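Local coordinates for protein CDP-4-keto-6-deoxy-D-glucose-3-dehydrase (Yersinia pseudotuberculosis, PDB 3BB8) that probably removes the 3-hydroxyl group of CDP-4-keto-6-deoxy-D-glucose with the help of pyridoxal 5'-phosphate, a dehydration step in lipopolysaccharide sugar biosynthesis, at residues 218-223 and 343-348. The protein carries 1 engineered substitution. Numbering follows the deposited sequence.
Sequences PAKHIT and SWFGFP. Engineered in segment 218-223: Lys220 (natural residue His). With PLP (pyridoxal-5'-phosphate), chain C.
At the pyridoxal-phosphate site, Phe345 lies against the loop that carries Lys220, an engineered residue in place of the natural histidine. Phe345 CE2 sits 3.6 Å from Lys220 CG, which lies at the edge of the ring, near its plane, and the same Phe345 CE2 is 3.3 Å from Ala219 O. The phenyl group is carried over to the loop by CG standing anti to the backbone N (chi1 173°), and Phe345 CZ makes an apolar contact with Ala219 CB at 4.3 Å. Beyond the ring edge Lys220, bent at chi2 (77°), runs on to the cofactor, where Lys220 NZ is joined covalently to PLP C4A at 1.3 Å. This is the internal aldimine linkage familiar from the aspartate aminotransferase fold, made here by the introduced lysine; Asp194 and Ser215, both hydrogen-bonded to PLP, lie close to that side chain. Next along the loop, His221 turns its imidazole to the other segment. His221 CE1 lies 3.2 Å from Ser343 OG, while Ser343 O comes up to CE1 at the ring edge, in plane, without a hydrogen bond. His221 NE2 makes a weak hydrogen bond to Asp194 O, and Ser343 OG a weak one to Leu196 O, while Trp410 meets the Phe345 ring with planes at about 60°.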
# COMPACT_ATOMS: atom_id res chain seq x y z
N PRO A 218 -13.58 3.72 3.81
CA PRO A 218 -14.82 4.44 4.15
C PRO A 218 -15.94 3.68 4.86
O PRO A 218 -16.71 4.26 5.62
CB PRO A 218 -15.26 5.01 2.80
CG PRO A 218 -13.92 5.28 2.12
CD PRO A 218 -13.16 4.00 2.42
N ALA A 219 -16.01 2.37 4.64
CA ALA A 219 -17.06 1.57 5.26
C ALA A 219 -16.78 1.27 6.73
O ALA A 219 -17.69 0.87 7.47
CB ALA A 219 -17.22 0.26 4.48
N LYS A 220 -15.54 1.49 7.16
CA LYS A 220 -15.18 1.18 8.54
C LYS A 220 -15.48 2.27 9.60
O LYS A 220 -15.96 3.36 9.27
CB LYS A 220 -13.70 0.73 8.56
CG LYS A 220 -13.48 -0.82 8.29
CD LYS A 220 -13.60 -1.30 6.81
CE LYS A 220 -13.76 -2.86 6.73
NZ LYS A 220 -13.45 -3.69 5.45
N HIS A 221 -15.22 1.98 10.87
CA HIS A 221 -15.51 2.93 11.95
C HIS A 221 -15.07 4.37 11.69
O HIS A 221 -15.87 5.29 11.85
CB HIS A 221 -14.93 2.39 13.25
CG HIS A 221 -15.59 1.14 13.71
ND1 HIS A 221 -16.74 1.14 14.48
CD2 HIS A 221 -15.30 -0.17 13.48
CE1 HIS A 221 -17.12 -0.10 14.70
NE2 HIS A 221 -16.27 -0.92 14.11
N ILE A 222 -13.81 4.57 11.32
CA ILE A 222 -13.32 5.91 10.99
C ILE A 222 -12.59 5.74 9.67
O ILE A 222 -12.15 4.64 9.35
CB ILE A 222 -12.35 6.48 12.06
CG1 ILE A 222 -11.09 5.62 12.18
CG2 ILE A 222 -13.08 6.59 13.39
CD1 ILE A 222 -10.07 6.15 13.18
N THR A 223 -12.43 6.82 8.90
CA THR A 223 -11.78 6.68 7.61
C THR A 223 -10.67 7.67 7.23
O THR A 223 -10.56 8.77 7.78
CB THR A 223 -12.85 6.74 6.50
OG1 THR A 223 -12.25 6.48 5.23
CG2 THR A 223 -13.48 8.13 6.48
N SER A 343 -18.55 -3.35 19.41
CA SER A 343 -18.81 -2.17 18.61
C SER A 343 -19.24 -2.55 17.19
O SER A 343 -18.42 -2.61 16.28
CB SER A 343 -17.57 -1.28 18.55
OG SER A 343 -17.80 -0.11 17.78
N TRP A 344 -20.53 -2.80 17.02
CA TRP A 344 -21.06 -3.30 15.76
C TRP A 344 -20.65 -2.52 14.51
O TRP A 344 -20.71 -1.29 14.47
CB TRP A 344 -22.59 -3.42 15.81
CG TRP A 344 -23.04 -4.38 16.87
CD1 TRP A 344 -23.46 -4.08 18.13
CD2 TRP A 344 -23.01 -5.81 16.79
NE1 TRP A 344 -23.69 -5.23 18.85
CE2 TRP A 344 -23.42 -6.31 18.05
CE3 TRP A 344 -22.68 -6.72 15.78
CZ2 TRP A 344 -23.51 -7.68 18.32
CZ3 TRP A 344 -22.76 -8.09 16.06
CH2 TRP A 344 -23.17 -8.56 17.32
N PHE A 345 -20.21 -3.29 13.51
CA PHE A 345 -19.78 -2.77 12.22
C PHE A 345 -21.00 -2.76 11.32
O PHE A 345 -21.22 -1.83 10.54
CB PHE A 345 -18.69 -3.67 11.64
CG PHE A 345 -18.27 -3.32 10.23
CD1 PHE A 345 -18.91 -3.90 9.14
CD2 PHE A 345 -17.24 -2.41 10.00
CE1 PHE A 345 -18.52 -3.58 7.84
CE2 PHE A 345 -16.85 -2.09 8.70
CZ PHE A 345 -17.49 -2.68 7.62
N GLY A 346 -21.79 -3.83 11.44
CA GLY A 346 -23.00 -3.98 10.66
C GLY A 346 -23.96 -4.86 11.42
O GLY A 346 -23.62 -5.35 12.50
N PHE A 347 -25.15 -5.07 10.87
CA PHE A 347 -26.19 -5.89 11.51
C PHE A 347 -26.40 -7.18 10.72
O PHE A 347 -27.09 -7.19 9.71
CB PHE A 347 -27.50 -5.09 11.55
CG PHE A 347 -28.53 -5.66 12.48
CD1 PHE A 347 -28.46 -5.42 13.85
CD2 PHE A 347 -29.59 -6.41 11.98
CE1 PHE A 347 -29.44 -5.92 14.71
CE2 PHE A 347 -30.57 -6.92 12.83
CZ PHE A 347 -30.50 -6.67 14.20
N PRO A 348 -25.79 -8.30 11.17
CA PRO A 348 -25.91 -9.60 10.49
C PRO A 348 -27.22 -10.36 10.75
O PRO A 348 -27.63 -10.55 11.90
CB PRO A 348 -24.69 -10.36 11.00
CG PRO A 348 -24.62 -9.89 12.43
CD PRO A 348 -24.85 -8.39 12.30
N1 PLP C . -10.41 -7.69 7.29
C2 PLP C . -11.76 -7.41 7.48
C2A PLP C . -12.56 -8.34 8.38
C3 PLP C . -12.34 -6.27 6.84
O3 PLP C . -13.65 -5.96 6.99
C4 PLP C . -11.52 -5.40 6.00
C4A PLP C . -12.20 -4.15 5.35
C5 PLP C . -10.14 -5.76 5.84
C6 PLP C . -9.62 -6.93 6.52
C5A PLP C . -9.11 -5.03 5.03
O4P PLP C . -9.27 -3.68 5.02
P PLP C . -9.10 -2.74 3.73
O1P PLP C . -8.88 -1.34 4.27
O2P PLP C . -10.53 -2.85 2.93
O3P PLP C . -7.95 -3.24 2.85